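HemO (Neisseria meningitidis, PDB 1J77) binds heme through its iron and probably cleaves the porphyrin ring to biliverdin, releasing iron and carbon monoxide. Local coordinates at residues T20-H23 / D24-D27; F36-K39 / E40-I43; F123-K126 / H127-L131; K185-L188 / R189-G193. One frame throughout, in Å; residues are numbered along the deposited sequence.

Contact 1: T20-H23 / D24-D27; sequences TAVH and DSVD. With HEM (protoporphyrin IX containing Fe), chain B.
His-23 and Asp-24 join through a side-chain hydrogen bond between neighbours on one helix. His-23 ND1 donates to Asp-24 OD1 over 3.1 Å, nearly straight at 172°. The oxygen lies in the plane of the imidazole. It is met on its anti side, and the ring and carboxylate planes stand 72° apart.

Metal coordination uses the other ring nitrogen. His-23 NE2 binds the heme iron at 2.0 Å. CG lies anti to the backbone N (chi1 173°), which swings the ring off the helix and toward the metal. Water 1 sits on the far side of the heme, 1.9 Å from the iron. This is the proximal histidine of a heme oxygenase, and helix 11-32 is the proximal helix. With a partner on each ring nitrogen, rotation of the imidazole is restrained.

Heme packing comes from the next turn. Val-26 CG1 touches the heme methyl CMC at 3.7 Å. The carboxylate of Asp-27 approaches another methyl, with OD2 at 3.3 Å from CMB. Val-26 also packs on Phe-181 and Tyr-184 of helix 167-192.

Hydroxyls add to the backbone bonds of the turn. Val-22 O accepts twice, from Val-26 N at 3.0 Å and from Ser-25 OG at 2.7 Å. The hydroxyl folds back onto its own helix, and it also bonds to Lys-185 NZ. Thr-20 OG1 bonds to Lys-16 O one turn earlier.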
loop_
_atom_site.group_PDB
_atom_site.type_symbol
_atom_site.label_atom_id
_atom_site.label_comp_id
_atom_site.label_asym_id
_atom_site.label_seq_id
_atom_site.Cartn_x
_atom_site.Cartn_y
_atom_site.Cartn_z
ATOM N N THR A 20 -13.472 3.616 0.570
ATOM C CA THR A 20 -13.204 4.237 1.848
ATOM C C THR A 20 -13.494 3.367 3.129
ATOM O O THR A 20 -12.680 3.333 4.056
ATOM C CB THR A 20 -13.852 5.599 1.975
ATOM O OG1 THR A 20 -13.258 6.455 1.001
ATOM C CG2 THR A 20 -13.519 6.204 3.292
ATOM N N ALA A 21 -14.596 2.634 3.083
ATOM C CA ALA A 21 -15.001 1.761 4.171
ATOM C C ALA A 21 -13.886 0.706 4.323
ATOM O O ALA A 21 -13.412 0.478 5.426
ATOM C CB ALA A 21 -16.340 1.072 3.873
ATOM N N VAL A 22 -13.490 0.035 3.235
ATOM C CA VAL A 22 -12.477 -1.017 3.387
ATOM C C VAL A 22 -11.146 -0.406 3.791
ATOM O O VAL A 22 -10.392 -1.009 4.567
ATOM C CB VAL A 22 -12.406 -1.989 2.175
ATOM C CG1 VAL A 22 -11.927 -1.279 0.865
ATOM C CG2 VAL A 22 -11.557 -3.208 2.530
ATOM N N HIS A 23 -10.806 0.759 3.253
ATOM C CA HIS A 23 -9.594 1.427 3.667
ATOM C C HIS A 23 -9.580 1.616 5.198
ATOM O O HIS A 23 -8.622 1.326 5.868
ATOM C CB HIS A 23 -9.445 2.854 3.043
ATOM C CG HIS A 23 -8.282 3.603 3.602
ATOM N ND1 HIS A 23 -8.346 4.306 4.791
ATOM C CD2 HIS A 23 -6.989 3.640 3.209
ATOM C CE1 HIS A 23 -7.137 4.768 5.079
ATOM N NE2 HIS A 23 -6.302 4.407 4.100
ATOM N N ASP A 24 -10.667 2.151 5.735
ATOM C CA ASP A 24 -10.735 2.364 7.160
ATOM C C ASP A 24 -10.657 1.048 7.930
ATOM O O ASP A 24 -10.031 1.025 9.008
ATOM C CB ASP A 24 -11.950 3.179 7.523
ATOM C CG ASP A 24 -11.868 4.615 7.059
ATOM O OD1 ASP A 24 -10.793 5.015 6.528
ATOM O OD2 ASP A 24 -12.840 5.408 7.228
ATOM N N SER A 25 -11.167 -0.048 7.354
ATOM C CA SER A 25 -11.003 -1.352 8.027
ATOM C C SER A 25 -9.525 -1.758 8.111
ATOM O O SER A 25 -9.091 -2.418 9.084
ATOM C CB SER A 25 -11.879 -2.424 7.394
ATOM O OG SER A 25 -11.258 -2.937 6.216
ATOM N N VAL A 26 -8.752 -1.374 7.088
ATOM C CA VAL A 26 -7.322 -1.652 7.070
ATOM C C VAL A 26 -6.554 -0.829 8.102
ATOM O O VAL A 26 -5.773 -1.363 8.894
ATOM C CB VAL A 26 -6.751 -1.439 5.617
ATOM C CG1 VAL A 26 -5.220 -1.450 5.676
ATOM C CG2 VAL A 26 -7.284 -2.504 4.715
ATOM N N ASP A 27 -6.848 0.473 8.145
ATOM C CA ASP A 27 -6.273 1.405 9.098
ATOM C C ASP A 27 -6.529 0.867 10.533
ATOM O O ASP A 27 -5.612 0.662 11.288
ATOM C CB ASP A 27 -6.925 2.785 8.835
ATOM C CG ASP A 27 -6.552 3.894 9.862
ATOM O OD1 ASP A 27 -5.980 3.631 10.939
ATOM O OD2 ASP A 27 -6.761 5.104 9.531
HETATM C CHA HEM B . -5.261 7.722 2.082
HETATM C CHB HEM B . -4.410 6.900 6.777
HETATM C CHC HEM B . -2.945 2.373 5.701
HETATM C CHD HEM B . -4.268 3.067 1.060
HETATM C C1A HEM B . -5.065 7.919 3.427
HETATM C C2A HEM B . -5.160 9.211 4.143
HETATM C C3A HEM B . -4.922 8.950 5.427
HETATM C C4A HEM B . -4.684 7.523 5.595
HETATM C CMA HEM B . -4.914 9.993 6.572
HETATM C CAA HEM B . -5.412 10.636 3.570
HETATM C CBA HEM B . -4.060 11.313 3.342
HETATM C CGA HEM B . -4.205 12.652 2.645
HETATM O O1A HEM B . -5.278 12.887 2.015
HETATM O O2A HEM B . -3.247 13.476 2.749
HETATM C C1B HEM B . -3.931 5.606 6.911
HETATM C C2B HEM B . -3.496 5.009 8.144
HETATM C C3B HEM B . -3.116 3.729 7.864
HETATM C C4B HEM B . -3.243 3.541 6.421
HETATM C CMB HEM B . -3.518 5.790 9.482
HETATM C CAB HEM B . -2.525 2.690 8.819
HETATM C CBB HEM B . -2.917 2.608 10.086
HETATM C C1C HEM B . -3.125 2.201 4.355
HETATM C C2C HEM B . -2.730 1.024 3.582
HETATM C C3C HEM B . -3.155 1.202 2.322
HETATM C C4C HEM B . -3.724 2.516 2.195
HETATM C CMC HEM B . -2.088 -0.224 4.205
HETATM C CAC HEM B . -3.021 0.260 1.133
HETATM C CBC HEM B . -2.802 -1.035 1.340
HETATM C C1D HEM B . -4.653 4.366 0.958
HETATM C C2D HEM B . -5.122 4.932 -0.281
HETATM C C3D HEM B . -5.454 6.359 0.021
HETATM C C4D HEM B . -5.132 6.519 1.418
HETATM C CMD HEM B . -5.258 4.188 -1.610
HETATM C CAD HEM B . -5.935 7.452 -0.935
HETATM C CBD HEM B . -7.367 7.837 -0.708
HETATM C CGD HEM B . -7.675 8.826 -1.810
HETATM O O1D HEM B . -8.067 8.367 -2.910
HETATM O O2D HEM B . -7.590 10.068 -1.562
HETATM N NA HEM B . -4.765 6.938 4.343
HETATM N NB HEM B . -3.802 4.673 5.893
HETATM N NC HEM B . -3.698 3.066 3.468
HETATM N ND HEM B . -4.665 5.323 1.982
HETATM FE FE HEM B . -4.342 4.983 3.931
HETATM O O HOH W 1 -2.503 5.504 3.536
#

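Contact 2: F36-K39 / E40-I43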
loop_
_atom_site.group_PDB
_atom_site.type_symbol
_atom_site.label_atom_id
_atom_site.label_comp_id
_atom_site.label_asym_id
_atom_site.label_seq_id
_atom_site.Cartn_x
_atom_site.Cartn_y
_atom_site.Cartn_z
ATOM N N PHE A 36 3.848 -0.748 16.525
ATOM C CA PHE A 36 4.949 -0.006 17.148
ATOM C C PHE A 36 5.188 -0.412 18.610
ATOM O O PHE A 36 6.035 0.195 19.272
ATOM C CB PHE A 36 4.663 1.480 17.034
ATOM C CG PHE A 36 4.371 1.927 15.643
ATOM C CD1 PHE A 36 3.077 2.182 15.246
ATOM C CD2 PHE A 36 5.395 2.084 14.718
ATOM C CE1 PHE A 36 2.775 2.587 13.975
ATOM C CE2 PHE A 36 5.097 2.490 13.432
ATOM C CZ PHE A 36 3.788 2.740 13.050
ATOM N N VAL A 37 4.545 -1.473 19.082
ATOM C CA VAL A 37 4.686 -1.866 20.518
ATOM C C VAL A 37 6.061 -2.444 20.868
ATOM O O VAL A 37 6.494 -2.537 22.056
ATOM C CB VAL A 37 3.544 -2.828 20.947
ATOM C CG1 VAL A 37 3.805 -4.238 20.588
ATOM C CG2 VAL A 37 3.295 -2.729 22.488
ATOM N N SER A 38 6.809 -2.754 19.840
ATOM C CA SER A 38 8.083 -3.379 20.035
ATOM C C SER A 38 8.760 -3.527 18.701
ATOM O O SER A 38 8.108 -3.555 17.651
ATOM C CB SER A 38 7.933 -4.769 20.633
ATOM O OG SER A 38 7.327 -5.718 19.756
ATOM N N LYS A 39 10.068 -3.717 18.757
ATOM C CA LYS A 39 10.854 -4.025 17.540
ATOM C C LYS A 39 10.286 -5.304 16.865
ATOM O O LYS A 39 10.197 -5.399 15.607
ATOM C CB LYS A 39 12.325 -4.268 17.943
ATOM C CG LYS A 39 13.313 -4.255 16.759
ATOM C CD LYS A 39 14.594 -5.051 17.117
ATOM C CE LYS A 39 15.845 -4.331 16.645
ATOM N NZ LYS A 39 17.106 -5.178 16.740
ATOM N N GLU A 40 9.927 -6.301 17.661
ATOM C CA GLU A 40 9.393 -7.550 17.154
ATOM C C GLU A 40 8.105 -7.318 16.340
ATOM O O GLU A 40 7.955 -7.792 15.227
ATOM C CB GLU A 40 9.112 -8.496 18.316
ATOM C CG GLU A 40 8.413 -9.778 17.919
ATOM C CD GLU A 40 8.004 -10.661 19.089
ATOM O OE1 GLU A 40 8.262 -10.302 20.283
ATOM O OE2 GLU A 40 7.416 -11.733 18.808
ATOM N N ASN A 41 7.183 -6.557 16.897
ATOM C CA ASN A 41 5.980 -6.237 16.143
ATOM C C ASN A 41 6.258 -5.333 14.920
ATOM O O ASN A 41 5.545 -5.458 13.902
ATOM C CB ASN A 41 4.904 -5.659 17.059
ATOM C CG ASN A 41 4.024 -6.724 17.641
ATOM O OD1 ASN A 41 4.411 -7.886 17.791
ATOM N ND2 ASN A 41 2.776 -6.346 17.909
ATOM N N TYR A 42 7.226 -4.433 15.002
ATOM C CA TYR A 42 7.542 -3.560 13.855
ATOM C C TYR A 42 8.079 -4.426 12.734
ATOM O O TYR A 42 7.808 -4.150 11.534
ATOM C CB TYR A 42 8.550 -2.442 14.183
ATOM C CG TYR A 42 8.721 -1.438 13.074
ATOM C CD1 TYR A 42 7.695 -0.588 12.703
ATOM C CD2 TYR A 42 9.931 -1.327 12.368
ATOM C CE1 TYR A 42 7.856 0.353 11.703
ATOM C CE2 TYR A 42 10.094 -0.399 11.401
ATOM C CZ TYR A 42 9.072 0.430 11.042
ATOM O OH TYR A 42 9.221 1.309 10.013
ATOM N N ILE A 43 8.817 -5.472 13.076
ATOM C CA ILE A 43 9.346 -6.368 12.040
ATOM C C ILE A 43 8.184 -7.102 11.377
ATOM O O ILE A 43 8.172 -7.291 10.152
ATOM C CB ILE A 43 10.432 -7.314 12.632
ATOM C CG1 ILE A 43 11.735 -6.533 12.790
ATOM C CG2 ILE A 43 10.599 -8.495 11.756
ATOM C CD1 ILE A 43 12.797 -7.201 13.660
HETATM O O HOH W 2 6.362 -7.976 21.377
#
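Ser-38 O accepts from Tyr-42 N at 2.9 Å, and Lys-39 O accepts from Ile-43 N, so the first turn of helix 39-60 closes here. Ser-38 is the N-cap of that helix. Its OG sits between the backbone N and the carbonyl carbon (chi1 68°) and turns forward to the first turn. There it accepts from Asn-41 N at 3.0 Å, almost straight at 171°. This bond gives a partner to an amide N-H of the first turn, which has no earlier turn of helix to bond to.

Water 2 extends the cap outward. It lies 2.9 Å from Ser-38 OG and donates to Glu-40 OE1 at 3.2 Å. The chain of Glu-40 is extended, and this puts the carboxylate within reach of that water.

The side of Asn-41 is met by Val-37. Val-37 CG1 touches Asn-41 ND2 at 3.6 Å, with the two side chains crossing. The amide nitrogen bonds to Gln-34 O, which ties the helix start to the loop before it.

On the inner side, the rings of Phe-36 and Tyr-42 cross obliquely. Phe-36 also rests on Leu-124 and Ala-128, joining the loop to helix 122-129. Tyr-42 stacks with Tyr-133 and bonds through OH to Gly-138 O, joining the helix start to the chain that follows helix 122-129. The aromatic pair meets most closely at Phe-36 CE2 and Tyr-42 CE1, 3.9 Å apart.

Contact 3: F123-K126 / H127-L131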
loop_
_atom_site.group_PDB
_atom_site.type_symbol
_atom_site.label_atom_id
_atom_site.label_comp_id
_atom_site.label_asym_id
_atom_site.label_seq_id
_atom_site.Cartn_x
_atom_site.Cartn_y
_atom_site.Cartn_z
ATOM N N PHE A 123 1.080 9.359 9.118
ATOM C CA PHE A 123 0.786 8.979 10.504
ATOM C C PHE A 123 1.708 7.864 10.895
ATOM O O PHE A 123 2.306 7.858 11.965
ATOM C CB PHE A 123 -0.679 8.563 10.629
ATOM C CG PHE A 123 -1.060 8.077 11.972
ATOM C CD1 PHE A 123 -1.544 8.965 12.926
ATOM C CD2 PHE A 123 -0.974 6.729 12.275
ATOM C CE1 PHE A 123 -1.916 8.517 14.187
ATOM C CE2 PHE A 123 -1.330 6.285 13.531
ATOM C CZ PHE A 123 -1.809 7.183 14.483
ATOM N N LEU A 124 1.864 6.866 10.032
ATOM C CA LEU A 124 2.736 5.761 10.341
ATOM C C LEU A 124 4.187 6.228 10.487
ATOM O O LEU A 124 4.923 5.698 11.319
ATOM C CB LEU A 124 2.651 4.686 9.264
ATOM C CG LEU A 124 1.336 3.914 9.152
ATOM C CD1 LEU A 124 1.420 3.144 7.901
ATOM C CD2 LEU A 124 1.089 2.988 10.352
ATOM N N PHE A 125 4.599 7.146 9.603
ATOM C CA PHE A 125 5.965 7.681 9.672
ATOM C C PHE A 125 6.160 8.383 11.013
ATOM O O PHE A 125 7.202 8.246 11.683
ATOM C CB PHE A 125 6.223 8.664 8.520
ATOM C CG PHE A 125 7.662 9.043 8.329
ATOM C CD1 PHE A 125 8.645 8.080 8.219
ATOM C CD2 PHE A 125 8.010 10.380 8.194
ATOM C CE1 PHE A 125 9.964 8.446 8.018
ATOM C CE2 PHE A 125 9.346 10.747 7.978
ATOM C CZ PHE A 125 10.299 9.777 7.892
ATOM N N LYS A 126 5.168 9.158 11.419
ATOM C CA LYS A 126 5.281 9.846 12.730
ATOM C C LYS A 126 5.480 8.842 13.860
ATOM O O LYS A 126 6.319 9.030 14.743
ATOM C CB LYS A 126 4.084 10.736 13.020
ATOM C CG LYS A 126 3.988 11.188 14.474
ATOM C CD LYS A 126 2.732 11.928 14.764
ATOM C CE LYS A 126 2.717 12.289 16.253
ATOM N NZ LYS A 126 2.029 13.542 16.578
ATOM N N HIS A 127 4.726 7.742 13.832
ATOM C CA HIS A 127 4.844 6.795 14.935
ATOM C C HIS A 127 6.090 5.912 14.904
ATOM O O HIS A 127 6.589 5.477 15.943
ATOM C CB HIS A 127 3.532 5.994 15.057
ATOM C CG HIS A 127 2.493 6.754 15.790
ATOM N ND1 HIS A 127 1.662 7.678 15.196
ATOM C CD2 HIS A 127 2.256 6.838 17.116
ATOM C CE1 HIS A 127 0.920 8.256 16.126
ATOM N NE2 HIS A 127 1.231 7.726 17.290
ATOM N N ALA A 128 6.608 5.661 13.705
ATOM C CA ALA A 128 7.858 4.953 13.551
ATOM C C ALA A 128 9.027 5.764 14.159
ATOM O O ALA A 128 9.936 5.184 14.767
ATOM C CB ALA A 128 8.129 4.696 12.044
ATOM N N GLN A 129 8.949 7.080 14.008
ATOM C CA GLN A 129 9.953 8.032 14.552
ATOM C C GLN A 129 10.075 7.984 16.063
ATOM O O GLN A 129 11.157 8.250 16.616
ATOM C CB GLN A 129 9.648 9.465 14.091
ATOM C CG GLN A 129 10.060 9.710 12.653
ATOM C CD GLN A 129 9.667 11.088 12.137
ATOM O OE1 GLN A 129 8.527 11.308 11.724
ATOM N NE2 GLN A 129 10.634 12.019 12.127
ATOM N N LYS A 130 8.993 7.620 16.737
ATOM C CA LYS A 130 9.048 7.500 18.197
ATOM C C LYS A 130 9.991 6.361 18.581
ATOM O O LYS A 130 10.567 6.346 19.683
ATOM C CB LYS A 130 7.667 7.262 18.786
ATOM C CG LYS A 130 6.651 8.368 18.502
ATOM C CD LYS A 130 5.491 8.280 19.518
ATOM C CE LYS A 130 4.354 9.235 19.133
ATOM N NZ LYS A 130 3.215 9.240 20.116
ATOM N N LEU A 131 10.132 5.390 17.670
ATOM C CA LEU A 131 11.025 4.257 17.875
ATOM C C LEU A 131 12.448 4.548 17.411
ATOM O O LEU A 131 13.294 3.661 17.441
ATOM C CB LEU A 131 10.511 3.036 17.119
ATOM C CG LEU A 131 9.163 2.418 17.527
ATOM C CD1 LEU A 131 8.791 1.168 16.678
ATOM C CD2 LEU A 131 9.194 2.054 19.003
#
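His-127 lays its imidazole over one face of the Phe-123 ring. CE1 comes to 3.4 Å from Phe-123 CZ, and ND1 stands above the benzene plane near the rim. The ring planes are inclined at 38° and the centroids are 4.4 Å apart.

The same imidazole bonds to the backbone one turn earlier. His-127 ND1 donates to Phe-123 O at 3.3 Å, and that oxygen lies in the imidazole plane. It also accepts from His-127 N at 3.1 Å. The two donors come from opposite faces of the carbonyl plane, with ND1 well above it. The ND1 bond restrains the rotation of the ring over Phe-123. CG of Phe-123 is anti to the backbone N (chi1 176°), which brings its ring alongside the next turn.

Phe-123 and Leu-124 line the heme pocket. Helix 122-129 follows helix 104-119 after a break, consistent with the far end of the distal helix of a heme oxygenase. Leu-124 also packs on Phe-45 of helix 39-60.

On another side, the Gln-129 amide stacks over one face of the Phe-125 ring, near the rim, the planes 28° apart. Phe-125 packs on Ala-139, Leu-142 and Pro-144. Ala-128 N donates to Leu-124 O at 2.9 Å. The Ala-128 methyl, 3.4 Å from Leu-124 O, packs on Tyr-42.

Contact 4: K185-L188 / R189-G193; sequences KVVL and RETFG
The Arg-189 guanidinium has Lys-185 CB over one face, 3.6 Å above its plane and toward the rim. At its edge, water 3 accepts from Arg-189 NH2 at 2.9 Å. The Phe-192 ring has Leu-188 O near its plane at the edge, 3.4 Å from CD1. These groups lie on the last turns of helix 167-192. Gly-193, with a positive phi of 71°, closes this end in a Schellman motif.

The chain of Arg-189 is extended from CG to NE and runs back along the helix past Lys-185. Lys-185 NZ and Arg-189 NH2 come within 4.1 Å of each other. Both form salt bridges with Glu-199 OE1, whose negative charge would offset their like charges. Lys-185 does so besides its bond to Ser-25, and Arg-189 NE bonds to Ala-198 O. The helix end is thereby tied to the chain that follows it and to the proximal helix.

Val-187 O is gripped twice by Thr-191. The backbone N of Thr-191 bonds to it at 2.9 Å. Thr-191 OG1 donates to it over a short 2.5 Å. They reach the oxygen from opposite faces of its plane. With chi1 -56°, OG1 lies beside the threonine's own backbone N and can turn back to that carbonyl.

Apolar packing completes the turn. Leu-188 rests on Leu-29 and Leu-48, and its CD2 meets Phe-192 CD1 at 4.1 Å.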
loop_
_atom_site.group_PDB
_atom_site.type_symbol
_atom_site.label_atom_id
_atom_site.label_comp_id
_atom_site.label_asym_id
_atom_site.label_seq_id
_atom_site.Cartn_x
_atom_site.Cartn_y
_atom_site.Cartn_z
ATOM N N LYS A 185 -5.137 -7.328 4.038
ATOM C CA LYS A 185 -5.585 -7.876 5.309
ATOM C C LYS A 185 -5.323 -9.381 5.422
ATOM O O LYS A 185 -5.046 -9.853 6.512
ATOM C CB LYS A 185 -7.059 -7.593 5.529
ATOM C CG LYS A 185 -7.380 -6.099 5.670
ATOM C CD LYS A 185 -8.785 -5.761 6.218
ATOM C CE LYS A 185 -9.846 -5.983 5.214
ATOM N NZ LYS A 185 -11.227 -5.738 5.785
ATOM N N VAL A 186 -5.445 -10.145 4.342
ATOM C CA VAL A 186 -5.093 -11.578 4.395
ATOM C C VAL A 186 -3.636 -11.712 4.862
ATOM O O VAL A 186 -3.338 -12.512 5.793
ATOM C CB VAL A 186 -5.250 -12.275 3.012
ATOM C CG1 VAL A 186 -4.529 -13.637 2.993
ATOM C CG2 VAL A 186 -6.706 -12.370 2.624
ATOM N N VAL A 187 -2.725 -10.957 4.280
ATOM C CA VAL A 187 -1.327 -10.997 4.659
ATOM C C VAL A 187 -1.104 -10.574 6.132
ATOM O O VAL A 187 -0.324 -11.203 6.861
ATOM C CB VAL A 187 -0.439 -10.182 3.688
ATOM C CG1 VAL A 187 0.981 -10.190 4.146
ATOM C CG2 VAL A 187 -0.594 -10.732 2.278
ATOM N N LEU A 188 -1.764 -9.495 6.542
ATOM C CA LEU A 188 -1.655 -8.977 7.886
ATOM C C LEU A 188 -2.063 -10.071 8.861
ATOM O O LEU A 188 -1.348 -10.341 9.827
ATOM C CB LEU A 188 -2.528 -7.718 7.999
ATOM C CG LEU A 188 -2.532 -6.994 9.346
ATOM C CD1 LEU A 188 -3.134 -5.612 9.175
ATOM C CD2 LEU A 188 -3.223 -7.704 10.501
ATOM N N ARG A 189 -3.200 -10.698 8.599
ATOM C CA ARG A 189 -3.682 -11.763 9.505
ATOM C C ARG A 189 -2.716 -12.947 9.601
ATOM O O ARG A 189 -2.430 -13.486 10.687
ATOM C CB ARG A 189 -5.048 -12.229 9.089
ATOM C CG ARG A 189 -6.175 -11.250 9.161
ATOM C CD ARG A 189 -7.352 -11.617 8.265
ATOM N NE ARG A 189 -8.419 -10.640 8.230
ATOM C CZ ARG A 189 -9.132 -10.302 7.153
ATOM N NH1 ARG A 189 -8.886 -10.865 5.961
ATOM N NH2 ARG A 189 -10.047 -9.356 7.235
ATOM N N GLU A 190 -2.227 -13.401 8.479
ATOM C CA GLU A 190 -1.327 -14.544 8.515
ATOM C C GLU A 190 -0.100 -14.158 9.296
ATOM O O GLU A 190 0.409 -14.922 10.173
ATOM C CB GLU A 190 -0.964 -14.985 7.074
ATOM C CG GLU A 190 -2.154 -15.539 6.321
ATOM C CD GLU A 190 -1.759 -16.353 5.097
ATOM O OE1 GLU A 190 -0.534 -16.620 4.952
ATOM O OE2 GLU A 190 -2.674 -16.704 4.303
ATOM N N THR A 191 0.395 -12.959 9.062
ATOM C CA THR A 191 1.601 -12.480 9.653
ATOM C C THR A 191 1.511 -12.251 11.185
ATOM O O THR A 191 2.424 -12.563 11.878
ATOM C CB THR A 191 1.977 -11.225 8.944
ATOM O OG1 THR A 191 2.082 -11.538 7.549
ATOM C CG2 THR A 191 3.389 -10.713 9.327
ATOM N N PHE A 192 0.419 -11.662 11.638
ATOM C CA PHE A 192 0.212 -11.340 13.047
ATOM C C PHE A 192 -0.524 -12.472 13.772
ATOM O O PHE A 192 -0.889 -12.308 14.930
ATOM C CB PHE A 192 -0.498 -9.990 13.173
ATOM C CG PHE A 192 0.406 -8.803 12.986
ATOM C CD1 PHE A 192 0.629 -8.237 11.697
ATOM C CD2 PHE A 192 1.076 -8.214 14.058
ATOM C CE1 PHE A 192 1.435 -7.196 11.541
ATOM C CE2 PHE A 192 1.848 -7.097 13.896
ATOM C CZ PHE A 192 2.069 -6.587 12.610
ATOM N N GLY A 193 -0.740 -13.631 13.164
ATOM C CA GLY A 193 -1.338 -14.741 13.890
ATOM C C GLY A 193 -2.807 -14.603 14.235
ATOM O O GLY A 193 -3.274 -15.084 15.266
HETATM O O HOH W 3 -11.730 -8.976 4.907
#

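The four contacts follow one another along the chain without overlap, in an all-helical heme oxygenase fold. Contact 1 lies on helix 11-32, contact 2 at the start of helix 39-60, contact 3 on helix 122-129 and contact 4 at the end of helix 167-192. Contacts 1 and 3 are on the two sides of the heme, their centres about 20 Å apart. Contacts 2 and 3, centres about 12 Å apart, touch where Phe-36 packs on the turn 124-128. Contacts 1 and 4, centres about 15 Å apart, touch where Lys-185 meets Ser-25 and Val-26. Contact 4 thus packs against the proximal helix, and contact 2 against helix 122-129, whose Phe-123 and Leu-124 touch the heme.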